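Local coordinates for protein fumarylacetoacetate hydrolase (Burkholderia xenovorans, PDB 5TI1) that probably hydrolyses fumarylacetoacetate to fumarate and acetoacetate, the last step of phenylalanine and tyrosine breakdown, at an active site that holds a magnesium ion, at residues D153-S156 and H160-N163; S166-P171 and I266-Y271; V200-G205 and R221-E226; S262-Q267 and S388-T393. One frame throughout, in Å; residues are numbered along the deposited sequence.

Coming from the N terminus, the chain first closes a very short loop in interaction 1, where Tyr-155, close after strand 151-154, meets helix 158-168. The far end of that helix opens interaction 2, which closes almost a hundred residues later on helix 264-270. Interaction 3 falls wholly within that span and brings strand 200-207 of the curled mixed sheet against the start of strand 223-233 in the other seven-stranded sheet. Interaction 4 sets out from 262-267, sharing Ile-266 and Gln-267 with interaction 2, and closes on helix 389-392. Its Glu-391 reaches back to His-160 and Asn-163 of interaction 1, while residues of interactions 1 and 3 share one magnesium ion.

Interaction 1 of 4, residues D153-S156 and H160-N163. With MG (magnesium ion), chain K.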
loop_
_atom_site.group_PDB
_atom_site.type_symbol
_atom_site.label_atom_id
_atom_site.label_comp_id
_atom_site.label_asym_id
_atom_site.label_seq_id
_atom_site.Cartn_x
_atom_site.Cartn_y
_atom_site.Cartn_z
ATOM N N ASP B 153 0.195 0.432 -9.425
ATOM C CA ASP B 153 -0.224 1.031 -10.688
ATOM C C ASP B 153 0.913 0.973 -11.696
ATOM O O ASP B 153 2.051 1.334 -11.379
ATOM C CB ASP B 153 -0.692 2.472 -10.501
ATOM C CG ASP B 153 -1.448 2.995 -11.707
ATOM O OD1 ASP B 153 -2.101 2.183 -12.415
ATOM O OD2 ASP B 153 -1.370 4.215 -11.950
ATOM N N PHE B 154 0.602 0.508 -12.901
ATOM C CA PHE B 154 1.596 0.395 -13.944
ATOM C C PHE B 154 1.457 1.568 -14.912
ATOM O O PHE B 154 0.840 2.593 -14.590
ATOM C CB PHE B 154 1.465 -0.978 -14.616
ATOM C CG PHE B 154 1.879 -2.109 -13.720
ATOM C CD1 PHE B 154 3.216 -2.500 -13.649
ATOM C CD2 PHE B 154 0.949 -2.748 -12.911
ATOM C CE1 PHE B 154 3.614 -3.526 -12.799
ATOM C CE2 PHE B 154 1.340 -3.777 -12.053
ATOM C CZ PHE B 154 2.677 -4.163 -12.000
ATOM N N TYR B 155 2.015 1.414 -16.109
ATOM C CA TYR B 155 2.237 2.518 -17.031
ATOM C C TYR B 155 2.383 1.939 -18.426
ATOM O O TYR B 155 3.276 2.332 -19.177
ATOM C CB TYR B 155 3.498 3.280 -16.613
ATOM C CG TYR B 155 3.673 4.653 -17.209
ATOM C CD1 TYR B 155 2.928 5.736 -16.750
ATOM C CD2 TYR B 155 4.625 4.885 -18.187
ATOM C CE1 TYR B 155 3.111 6.995 -17.273
ATOM C CE2 TYR B 155 4.807 6.140 -18.728
ATOM C CZ TYR B 155 4.050 7.194 -18.266
ATOM O OH TYR B 155 4.231 8.446 -18.800
ATOM N N SER B 156 1.528 0.979 -18.770
ATOM C CA SER B 156 1.867 0.000 -19.797
ATOM C C SER B 156 1.236 0.306 -21.150
ATOM O O SER B 156 1.106 -0.604 -21.977
ATOM C CB SER B 156 1.475 -1.407 -19.339
ATOM O OG SER B 156 2.223 -1.824 -18.203
ATOM N N HIS B 160 0.305 6.128 -24.587
ATOM C CA HIS B 160 0.311 7.076 -23.479
ATOM C C HIS B 160 1.729 7.520 -23.144
ATOM O O HIS B 160 2.004 8.720 -23.020
ATOM C CB HIS B 160 -0.357 6.449 -22.260
ATOM C CG HIS B 160 -0.336 7.331 -21.052
ATOM N ND1 HIS B 160 -1.186 8.405 -20.905
ATOM C CD2 HIS B 160 0.446 7.315 -19.946
ATOM C CE1 HIS B 160 -0.938 9.007 -19.755
ATOM N NE2 HIS B 160 0.050 8.369 -19.156
ATOM N N ALA B 161 2.647 6.559 -22.982
ATOM C CA ALA B 161 4.037 6.901 -22.712
ATOM C C ALA B 161 4.627 7.728 -23.840
ATOM O O ALA B 161 5.470 8.600 -23.597
ATOM C CB ALA B 161 4.861 5.630 -22.502
ATOM N N THR B 162 4.206 7.456 -25.080
ATOM C CA THR B 162 4.650 8.261 -26.213
ATOM C C THR B 162 4.079 9.671 -26.136
ATOM O O THR B 162 4.820 10.656 -26.244
ATOM C CB THR B 162 4.248 7.587 -27.524
ATOM O OG1 THR B 162 4.871 6.299 -27.605
ATOM C CG2 THR B 162 4.680 8.428 -28.716
ATOM N N ASN B 163 2.760 9.788 -25.949
ATOM C CA ASN B 163 2.137 11.109 -25.858
ATOM C C ASN B 163 2.766 11.931 -24.743
ATOM O O ASN B 163 3.254 13.043 -24.973
ATOM C CB ASN B 163 0.633 10.966 -25.630
ATOM C CG ASN B 163 -0.100 10.498 -26.869
ATOM O OD1 ASN B 163 0.354 10.718 -27.990
ATOM N ND2 ASN B 163 -1.240 9.843 -26.672
HETATM MG MG MG K . -2.149 5.867 -13.279
#
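Tyr-155 and His-160 meet as an offset edge-to-face pair, the imidazole edge aimed at the phenol face with the planes 75° apart and the centroids separated by 5.3 Å. The close part lies along the ring's carbons: Tyr-155 CE1 is 3.8 Å from His-160 CD2, and on the other flank Tyr-155 CE2 is 3.8 Å from the Ala-161 CB methyl. The phenol therefore bridges two successive residues of helix 158-168. It can do so because its CG stands anti to the backbone N (chi1 -164°), sending the ring across to the helix although the chain there keeps its distance. Toward the hydroxyl the fit slackens: Tyr-155 OH comes no nearer than 4.1 Å to the imidazole, at His-160 CD2, and Tyr-155 stays partly exposed whereas His-160 and Ala-161 are buried. Leu-274 of the second subunit also packs on this tyrosine. His-160 has its ND1 weakly hydrogen-bonded to Glu-391. Two residues before the tyrosine, Asp-153 OD2 binds magnesium at 2.3 Å, alongside Glu-226, Glu-228 and Asp-260. Metal carboxylate, probable substrate-binding tyrosine and probable proton-accepting histidine, brought together by this strand-loop-helix connection, probably form one side of the FAH-family active site.

Interaction 2 of 4, residues S166-P171 and I266-Y271; sequences SMFRDP and IQQWEY
Phe-168 reaches from the last turn of helix 158-168 toward Gln-268 of helix 264-270 and Tyr-271 close by, at the surface of the FAH-family catalytic domain. Arg-169, Gln-267 and Tyr-271 are predicted to bind substrate, which makes this probably part of the pocket's rim.

The polar approaches are carbon to oxygen, and no hydrogen bond joins the segments. The Gln-268 carbonyl comes in at the edge of the phenyl ring, near its plane, with OE1 3.0 Å from Phe-168 CE2; amide and ring planes stand 82° apart. The Tyr-271 hydroxyl comes up to the far end of the same ring, OH being 3.0 Å from Phe-168 CZ. Both distances are tight for carbon and oxygen. Phe-168 and Gln-268 are exposed and hold unusual first torsions, -131° and -144°, so the exact fit is doubtful.

Polar bonds to neighbouring parts are firmer. The Arg-169 guanidinium donates from NE to Asn-173 O and from NH2 to Ala-174 O, and Trp-269 O accepts from Asn-178 ND2 of the second subunit.

Apolar contact is slight. The two aromatic side chains come from opposite directions, and the phenyl meets the tyrosine at the edge of its ring, near the ring plane. Pro-273 of the second subunit packs on Tyr-271 as well. The nearest carbons of the two rings are Phe-168 CZ and Tyr-271 CZ, 4.0 Å apart.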
loop_
_atom_site.group_PDB
_atom_site.type_symbol
_atom_site.label_atom_id
_atom_site.label_comp_id
_atom_site.label_asym_id
_atom_site.label_seq_id
_atom_site.Cartn_x
_atom_site.Cartn_y
_atom_site.Cartn_z
ATOM N N SER B 166 6.433 12.694 -25.308
ATOM C CA SER B 166 6.634 13.699 -26.347
ATOM C C SER B 166 6.571 15.109 -25.773
ATOM O O SER B 166 7.323 15.992 -26.196
ATOM C CB SER B 166 5.604 13.530 -27.465
ATOM O OG SER B 166 5.876 12.375 -28.240
ATOM N N MET B 167 5.686 15.342 -24.801
ATOM C CA MET B 167 5.604 16.674 -24.210
ATOM C C MET B 167 6.792 16.939 -23.298
ATOM O O MET B 167 7.295 18.067 -23.231
ATOM C CB MET B 167 4.297 16.837 -23.439
ATOM C CG MET B 167 3.065 16.429 -24.210
ATOM S SD MET B 167 1.582 16.655 -23.216
ATOM C CE MET B 167 0.504 15.404 -23.908
ATOM N N PHE B 168 7.254 15.911 -22.592
ATOM C CA PHE B 168 8.374 16.086 -21.682
ATOM C C PHE B 168 9.692 16.202 -22.426
ATOM O O PHE B 168 10.596 16.913 -21.973
ATOM C CB PHE B 168 8.432 14.925 -20.691
ATOM C CG PHE B 168 8.564 15.361 -19.274
ATOM C CD1 PHE B 168 9.729 15.965 -18.831
ATOM C CD2 PHE B 168 7.519 15.188 -18.383
ATOM C CE1 PHE B 168 9.854 16.381 -17.520
ATOM C CE2 PHE B 168 7.634 15.597 -17.071
ATOM C CZ PHE B 168 8.803 16.197 -16.637
ATOM N N ARG B 169 9.819 15.503 -23.552
ATOM C CA ARG B 169 10.998 15.587 -24.398
ATOM C C ARG B 169 10.558 15.954 -25.811
ATOM O O ARG B 169 10.252 17.118 -26.079
ATOM C CB ARG B 169 11.782 14.270 -24.352
ATOM C CG ARG B 169 12.271 13.941 -22.937
ATOM C CD ARG B 169 12.789 12.515 -22.769
ATOM N NE ARG B 169 11.727 11.511 -22.708
ATOM C CZ ARG B 169 11.013 11.228 -21.620
ATOM N NH1 ARG B 169 11.229 11.880 -20.483
ATOM N NH2 ARG B 169 10.072 10.292 -21.671
ATOM N N ASP B 170 10.501 14.981 -26.710
ATOM C CA ASP B 170 9.965 15.184 -28.049
ATOM C C ASP B 170 9.595 13.818 -28.606
ATOM O O ASP B 170 9.954 12.790 -28.017
ATOM C CB ASP B 170 10.973 15.919 -28.960
ATOM C CG ASP B 170 12.350 15.268 -28.986
ATOM O OD1 ASP B 170 12.539 14.196 -28.370
ATOM O OD2 ASP B 170 13.255 15.838 -29.632
ATOM N N PRO B 171 8.842 13.770 -29.712
ATOM C CA PRO B 171 8.528 12.465 -30.330
ATOM C C PRO B 171 9.716 11.520 -30.477
ATOM O O PRO B 171 9.587 10.331 -30.157
ATOM C CB PRO B 171 7.961 12.877 -31.690
ATOM C CG PRO B 171 7.263 14.181 -31.397
ATOM C CD PRO B 171 8.067 14.869 -30.326
ATOM N N ILE B 266 0.718 19.373 -9.208
ATOM C CA ILE B 266 1.304 18.842 -7.981
ATOM C C ILE B 266 2.334 17.767 -8.315
ATOM O O ILE B 266 3.386 17.667 -7.670
ATOM C CB ILE B 266 0.196 18.308 -7.048
ATOM C CG1 ILE B 266 -0.685 19.463 -6.547
ATOM C CG2 ILE B 266 0.779 17.563 -5.857
ATOM C CD1 ILE B 266 -1.775 19.030 -5.578
ATOM N N GLN B 267 2.067 16.969 -9.355
ATOM C CA GLN B 267 2.968 15.862 -9.678
ATOM C C GLN B 267 4.305 16.375 -10.189
ATOM O O GLN B 267 5.366 15.889 -9.779
ATOM C CB GLN B 267 2.331 14.929 -10.711
ATOM C CG GLN B 267 3.208 13.709 -11.047
ATOM C CD GLN B 267 2.601 12.787 -12.100
ATOM O OE1 GLN B 267 1.709 11.995 -11.807
ATOM N NE2 GLN B 267 3.101 12.877 -13.330
ATOM N N GLN B 268 4.267 17.353 -11.097
ATOM C CA GLN B 268 5.484 17.877 -11.709
ATOM C C GLN B 268 6.492 18.328 -10.661
ATOM O O GLN B 268 7.697 18.090 -10.801
ATOM C CB GLN B 268 5.132 19.039 -12.637
ATOM C CG GLN B 268 5.975 19.115 -13.886
ATOM C CD GLN B 268 5.666 17.987 -14.850
ATOM O OE1 GLN B 268 6.194 16.884 -14.721
ATOM N NE2 GLN B 268 4.796 18.259 -15.822
ATOM N N TRP B 269 6.011 18.965 -9.592
ATOM C CA TRP B 269 6.907 19.558 -8.609
ATOM C C TRP B 269 7.441 18.540 -7.602
ATOM O O TRP B 269 8.570 18.694 -7.123
ATOM C CB TRP B 269 6.180 20.697 -7.893
ATOM C CG TRP B 269 6.884 21.269 -6.698
ATOM C CD1 TRP B 269 6.400 21.334 -5.421
ATOM C CD2 TRP B 269 8.183 21.878 -6.664
ATOM N NE1 TRP B 269 7.315 21.949 -4.595
ATOM C CE2 TRP B 269 8.418 22.289 -5.332
ATOM C CE3 TRP B 269 9.167 22.121 -7.630
ATOM C CZ2 TRP B 269 9.600 22.918 -4.940
ATOM C CZ3 TRP B 269 10.341 22.751 -7.239
ATOM C CH2 TRP B 269 10.548 23.139 -5.904
ATOM N N GLU B 270 6.673 17.495 -7.278
ATOM C CA GLU B 270 7.055 16.589 -6.198
ATOM C C GLU B 270 7.820 15.349 -6.649
ATOM O O GLU B 270 8.493 14.733 -5.815
ATOM C CB GLU B 270 5.810 16.108 -5.442
ATOM C CG GLU B 270 5.017 15.091 -6.252
ATOM C CD GLU B 270 3.787 14.565 -5.553
ATOM O OE1 GLU B 270 3.607 14.836 -4.343
ATOM O OE2 GLU B 270 2.989 13.881 -6.233
ATOM N N TYR B 271 7.738 14.958 -7.928
ATOM C CA TYR B 271 7.922 13.544 -8.264
ATOM C C TYR B 271 9.372 13.105 -8.448
ATOM O O TYR B 271 9.624 11.898 -8.458
ATOM C CB TYR B 271 7.125 13.186 -9.524
ATOM C CG TYR B 271 7.809 13.483 -10.831
ATOM C CD1 TYR B 271 7.745 14.747 -11.402
ATOM C CD2 TYR B 271 8.501 12.484 -11.513
ATOM C CE1 TYR B 271 8.363 15.018 -12.615
ATOM C CE2 TYR B 271 9.125 12.739 -12.717
ATOM C CZ TYR B 271 9.053 14.006 -13.266
ATOM O OH TYR B 271 9.682 14.248 -14.463
#

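Interaction 3 of 4, residues V200-G205 and R221-E226; sequences VRRPNG and RKLDIE. With MG (magnesium ion), chain K.
Arg-202 and Leu-223 carry this buried contact, a leucine packed on a guanidinium with a small apolar touch from Pro-203. Leu-223 lays CD2 over one face of the guanidinium, 4.1 Å above the plane and displaced toward its rim, while its CB stands 3.7 Å from Arg-202 NH1. With chi1 at -177° the leucine's branch points away from its own N and over the arginine. Pro-203 adds the flank of its ring: CD approaches Leu-223 CD1 to 4.3 Å.

In the fold, strand 200-207 pairs with strand 216-219 in an antiparallel hairpin, and just after it the chain leaves the curled sheet for strand 223-233 of the second sheet. The contact sits in that crossing, with Pro-203 also packing on Ser-363 of the second subunit.

Hydrogen bonding between the segments goes through one water. It lies in the guanidinium plane at the edge and accepts from Arg-202 NH1 at 3.0 Å and from Leu-223 N at 2.9 Å. The other guanidinium bonds run beyond the pair: NE makes a salt bridge to Asp-413, NH1 also donates to Cys-220 O, and NH2 donates to Ile-411 O. With all three nitrogens engaged, the group's rotation is fixed and its face is presented to the leucine.

Metal binding comes three residues beyond Leu-223, where Glu-226 OE2 meets magnesium at 2.2 Å.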
loop_
_atom_site.group_PDB
_atom_site.type_symbol
_atom_site.label_atom_id
_atom_site.label_comp_id
_atom_site.label_asym_id
_atom_site.label_seq_id
_atom_site.Cartn_x
_atom_site.Cartn_y
_atom_site.Cartn_z
ATOM N N VAL B 200 -15.006 13.564 -5.221
ATOM C CA VAL B 200 -13.559 13.698 -5.133
ATOM C C VAL B 200 -13.234 15.165 -4.962
ATOM O O VAL B 200 -13.599 15.990 -5.808
ATOM C CB VAL B 200 -12.856 13.136 -6.375
ATOM C CG1 VAL B 200 -11.367 13.427 -6.295
ATOM C CG2 VAL B 200 -13.114 11.639 -6.488
ATOM N N ARG B 201 -12.534 15.498 -3.894
ATOM C CA ARG B 201 -12.277 16.901 -3.623
ATOM C C ARG B 201 -10.985 17.315 -4.297
ATOM O O ARG B 201 -9.962 16.624 -4.169
ATOM C CB ARG B 201 -12.204 17.195 -2.130
ATOM C CG ARG B 201 -12.106 18.705 -1.916
ATOM C CD ARG B 201 -12.353 19.141 -0.501
ATOM N NE ARG B 201 -13.647 18.725 0.044
ATOM C CZ ARG B 201 -14.785 19.409 -0.059
ATOM N NH1 ARG B 201 -14.834 20.558 -0.729
ATOM N NH2 ARG B 201 -15.887 18.928 0.497
ATOM N N ARG B 202 -11.040 18.428 -5.026
ATOM C CA ARG B 202 -9.858 18.995 -5.646
ATOM C C ARG B 202 -8.791 19.200 -4.577
ATOM O O ARG B 202 -9.059 19.868 -3.565
ATOM C CB ARG B 202 -10.175 20.322 -6.335
ATOM C CG ARG B 202 -8.959 21.034 -6.951
ATOM C CD ARG B 202 -9.361 22.370 -7.608
ATOM N NE ARG B 202 -10.401 22.193 -8.619
ATOM C CZ ARG B 202 -10.165 21.872 -9.888
ATOM N NH1 ARG B 202 -8.916 21.706 -10.309
ATOM N NH2 ARG B 202 -11.178 21.713 -10.743
ATOM N N PRO B 203 -7.604 18.627 -4.739
ATOM C CA PRO B 203 -6.566 18.772 -3.712
ATOM C C PRO B 203 -5.905 20.140 -3.739
ATOM O O PRO B 203 -5.721 20.744 -4.797
ATOM C CB PRO B 203 -5.561 17.671 -4.079
ATOM C CG PRO B 203 -5.763 17.451 -5.575
ATOM C CD PRO B 203 -7.237 17.658 -5.791
ATOM N N ASN B 204 -5.568 20.639 -2.554
ATOM C CA ASN B 204 -4.548 21.666 -2.435
ATOM C C ASN B 204 -3.179 20.999 -2.337
ATOM O O ASN B 204 -3.070 19.819 -2.017
ATOM C CB ASN B 204 -4.788 22.542 -1.210
ATOM C CG ASN B 204 -6.071 23.338 -1.307
ATOM O OD1 ASN B 204 -6.331 24.002 -2.305
ATOM N ND2 ASN B 204 -6.893 23.252 -0.277
ATOM N N GLY B 205 -2.135 21.768 -2.615
ATOM C CA GLY B 205 -0.787 21.233 -2.510
ATOM C C GLY B 205 0.227 22.269 -2.933
ATOM O O GLY B 205 -0.112 23.426 -3.182
ATOM N N ARG B 221 -4.476 23.138 -10.276
ATOM C CA ARG B 221 -5.010 23.716 -11.504
ATOM C C ARG B 221 -5.007 22.754 -12.689
ATOM O O ARG B 221 -5.447 23.139 -13.774
ATOM C CB ARG B 221 -4.226 24.979 -11.896
ATOM C CG ARG B 221 -4.313 26.128 -10.898
ATOM C CD ARG B 221 -3.332 27.232 -11.257
ATOM N NE ARG B 221 -3.115 28.155 -10.148
ATOM C CZ ARG B 221 -2.271 29.184 -10.175
ATOM N NH1 ARG B 221 -1.553 29.435 -11.263
ATOM N NH2 ARG B 221 -2.145 29.965 -9.110
ATOM N N LYS B 222 -4.516 21.523 -12.523
ATOM C CA LYS B 222 -4.450 20.552 -13.617
ATOM C C LYS B 222 -4.949 19.200 -13.101
ATOM O O LYS B 222 -4.205 18.219 -13.018
ATOM C CB LYS B 222 -3.037 20.446 -14.182
ATOM C CG LYS B 222 -2.601 21.662 -14.966
ATOM C CD LYS B 222 -1.385 21.335 -15.818
ATOM C CE LYS B 222 -0.936 22.532 -16.620
ATOM N NZ LYS B 222 0.221 22.151 -17.460
ATOM N N LEU B 223 -6.228 19.160 -12.751
ATOM C CA LEU B 223 -6.859 17.939 -12.279
ATOM C C LEU B 223 -7.290 17.089 -13.467
ATOM O O LEU B 223 -7.991 17.568 -14.369
ATOM C CB LEU B 223 -8.057 18.284 -11.400
ATOM C CG LEU B 223 -8.788 17.119 -10.753
ATOM C CD1 LEU B 223 -7.828 16.351 -9.802
ATOM C CD2 LEU B 223 -10.020 17.643 -10.045
ATOM N N ASP B 224 -6.876 15.825 -13.469
ATOM C CA ASP B 224 -7.053 14.990 -14.644
ATOM C C ASP B 224 -7.529 13.607 -14.221
ATOM O O ASP B 224 -7.386 13.199 -13.063
ATOM C CB ASP B 224 -5.743 14.907 -15.450
ATOM C CG ASP B 224 -5.960 14.479 -16.895
ATOM O OD1 ASP B 224 -7.118 14.209 -17.274
ATOM O OD2 ASP B 224 -4.971 14.421 -17.658
ATOM N N ILE B 225 -8.129 12.902 -15.177
ATOM C CA ILE B 225 -8.424 11.480 -15.026
ATOM C C ILE B 225 -7.228 10.675 -15.498
ATOM O O ILE B 225 -6.331 11.199 -16.168
ATOM C CB ILE B 225 -9.660 11.053 -15.836
ATOM C CG1 ILE B 225 -9.299 11.013 -17.326
ATOM C CG2 ILE B 225 -10.841 11.966 -15.551
ATOM C CD1 ILE B 225 -10.397 10.514 -18.214
ATOM N N GLU B 226 -7.230 9.385 -15.181
ATOM C CA GLU B 226 -6.427 8.407 -15.906
ATOM C C GLU B 226 -7.321 7.202 -16.121
ATOM O O GLU B 226 -7.657 6.497 -15.159
ATOM C CB GLU B 226 -5.142 8.033 -15.163
ATOM C CG GLU B 226 -4.188 9.212 -15.017
ATOM C CD GLU B 226 -2.734 8.801 -14.909
ATOM O OE1 GLU B 226 -1.860 9.570 -15.361
ATOM O OE2 GLU B 226 -2.468 7.714 -14.376
HETATM MG MG MG K . -2.149 5.867 -13.279
HETATM O O HOH W 1 -8.251 21.245 -13.208
#

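Interaction 4 of 4, residues S262-Q267 and S388-T393; sequences SARDIQ and SLLELT
This is a buried packing of a leucine on an arginine, made where strand 252-263 runs into helix 264-270 and the short helix 389-392 lies alongside. The Arg-264 guanidinium is sandwiched: Leu-390 CD2 sits 3.6 Å above one face and Ser-262 CB 3.8 Å above the opposite one, both displaced toward the rim. Leu-390 also brings its CB to 3.5 Å from Arg-264 NE, and Ser-388 CB comes to 3.9 Å from Arg-264 NH2. The arginine chain runs extended from CG to NE, and that length carries its head across to the second helix.

Ser-388 is the N-cap of that helix. Its OG accepts from Glu-391 N at 3.1 Å and donates to Glu-391 OE2 at 2.7 Å, using the anti lone pair of the carboxylate. Glu-391 OE1 accepts from Asn-163 and Ser-379.

Arg-264 spends its charge beyond the pair, in salt bridges from NE to Asp-224 and from NH2 to the magnesium ligand Glu-226. The packing on both faces holds the guanidinium flat; through the salt bridge to Glu-226 OE1 it is a second-shell group that probably helps to position this ligand and draws some of its negative charge toward OE1.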
loop_
_atom_site.group_PDB
_atom_site.type_symbol
_atom_site.label_atom_id
_atom_site.label_comp_id
_atom_site.label_asym_id
_atom_site.label_seq_id
_atom_site.Cartn_x
_atom_site.Cartn_y
_atom_site.Cartn_z
ATOM N N SER B 262 -5.493 12.347 -11.033
ATOM C CA SER B 262 -4.143 12.892 -11.018
ATOM C C SER B 262 -4.191 14.408 -10.929
ATOM O O SER B 262 -4.942 15.049 -11.670
ATOM C CB SER B 262 -3.375 12.478 -12.274
ATOM O OG SER B 262 -3.093 11.082 -12.251
ATOM N N ALA B 263 -3.377 14.974 -10.035
ATOM C CA ALA B 263 -3.143 16.417 -9.959
ATOM C C ALA B 263 -1.781 16.677 -10.592
ATOM O O ALA B 263 -0.743 16.545 -9.936
ATOM C CB ALA B 263 -3.197 16.903 -8.516
ATOM N N ARG B 264 -1.780 17.038 -11.878
ATOM C CA ARG B 264 -0.543 16.972 -12.649
ATOM C C ARG B 264 0.432 18.077 -12.293
ATOM O O ARG B 264 1.645 17.863 -12.382
ATOM C CB ARG B 264 -0.842 17.011 -14.142
ATOM C CG ARG B 264 -1.759 15.901 -14.544
ATOM C CD ARG B 264 -1.593 15.507 -15.978
ATOM N NE ARG B 264 -2.416 14.336 -16.229
ATOM C CZ ARG B 264 -2.046 13.094 -15.950
ATOM N NH1 ARG B 264 -0.845 12.847 -15.420
ATOM N NH2 ARG B 264 -2.883 12.098 -16.203
ATOM N N ASP B 265 -0.064 19.254 -11.896
ATOM C CA ASP B 265 0.856 20.303 -11.469
ATOM C C ASP B 265 1.490 19.961 -10.128
ATOM O O ASP B 265 2.681 20.216 -9.921
ATOM C CB ASP B 265 0.160 21.672 -11.428
ATOM C CG ASP B 265 -1.189 21.654 -10.715
ATOM O OD1 ASP B 265 -1.678 20.578 -10.328
ATOM O OD2 ASP B 265 -1.775 22.745 -10.552
ATOM N N ILE B 266 0.718 19.373 -9.208
ATOM C CA ILE B 266 1.304 18.842 -7.981
ATOM C C ILE B 266 2.334 17.767 -8.315
ATOM O O ILE B 266 3.386 17.667 -7.670
ATOM C CB ILE B 266 0.196 18.308 -7.048
ATOM C CG1 ILE B 266 -0.685 19.463 -6.547
ATOM C CG2 ILE B 266 0.779 17.563 -5.857
ATOM C CD1 ILE B 266 -1.775 19.030 -5.578
ATOM N N GLN B 267 2.067 16.969 -9.355
ATOM C CA GLN B 267 2.968 15.862 -9.678
ATOM C C GLN B 267 4.305 16.375 -10.189
ATOM O O GLN B 267 5.366 15.889 -9.779
ATOM C CB GLN B 267 2.331 14.929 -10.711
ATOM C CG GLN B 267 3.208 13.709 -11.047
ATOM C CD GLN B 267 2.601 12.787 -12.100
ATOM O OE1 GLN B 267 1.709 11.995 -11.807
ATOM N NE2 GLN B 267 3.101 12.877 -13.330
ATOM N N SER B 388 -6.464 10.397 -21.101
ATOM C CA SER B 388 -6.361 11.495 -20.153
ATOM C C SER B 388 -6.629 12.812 -20.864
ATOM O O SER B 388 -6.339 12.955 -22.051
ATOM C CB SER B 388 -4.977 11.538 -19.493
ATOM O OG SER B 388 -3.979 11.887 -20.438
ATOM N N LEU B 389 -7.172 13.785 -20.120
ATOM C CA LEU B 389 -7.309 15.127 -20.677
ATOM C C LEU B 389 -5.954 15.715 -21.030
ATOM O O LEU B 389 -5.848 16.488 -21.989
ATOM C CB LEU B 389 -8.049 16.056 -19.708
ATOM C CG LEU B 389 -9.568 15.942 -19.576
ATOM C CD1 LEU B 389 -10.229 16.053 -20.932
ATOM C CD2 LEU B 389 -9.977 14.650 -18.896
ATOM N N LEU B 390 -4.909 15.355 -20.273
ATOM C CA LEU B 390 -3.557 15.783 -20.620
ATOM C C LEU B 390 -3.216 15.418 -22.064
ATOM O O LEU B 390 -2.676 16.240 -22.817
ATOM C CB LEU B 390 -2.548 15.169 -19.647
ATOM C CG LEU B 390 -1.077 15.376 -20.025
ATOM C CD1 LEU B 390 -0.686 16.844 -19.894
ATOM C CD2 LEU B 390 -0.146 14.466 -19.212
ATOM N N GLU B 391 -3.546 14.195 -22.482
ATOM C CA GLU B 391 -3.309 13.815 -23.872
ATOM C C GLU B 391 -4.371 14.399 -24.797
ATOM O O GLU B 391 -4.044 14.959 -25.848
ATOM C CB GLU B 391 -3.273 12.296 -24.017
ATOM C CG GLU B 391 -2.231 11.595 -23.152
ATOM C CD GLU B 391 -2.553 10.141 -22.979
ATOM O OE1 GLU B 391 -2.095 9.332 -23.805
ATOM O OE2 GLU B 391 -3.288 9.804 -22.027
ATOM N N LEU B 392 -5.646 14.264 -24.422
ATOM C CA LEU B 392 -6.730 14.672 -25.310
ATOM C C LEU B 392 -6.613 16.138 -25.715
ATOM O O LEU B 392 -6.941 16.491 -26.856
ATOM C CB LEU B 392 -8.083 14.404 -24.644
ATOM C CG LEU B 392 -8.415 12.923 -24.431
ATOM C CD1 LEU B 392 -9.623 12.732 -23.525
ATOM C CD2 LEU B 392 -8.608 12.212 -25.774
ATOM N N THR B 393 -6.134 16.999 -24.817
ATOM C CA THR B 393 -6.005 18.425 -25.101
ATOM C C THR B 393 -4.557 18.846 -25.322
ATOM O O THR B 393 -4.285 20.044 -25.453
ATOM C CB THR B 393 -6.620 19.262 -23.972
ATOM O OG1 THR B 393 -5.802 19.183 -22.799
ATOM C CG2 THR B 393 -8.012 18.766 -23.632
#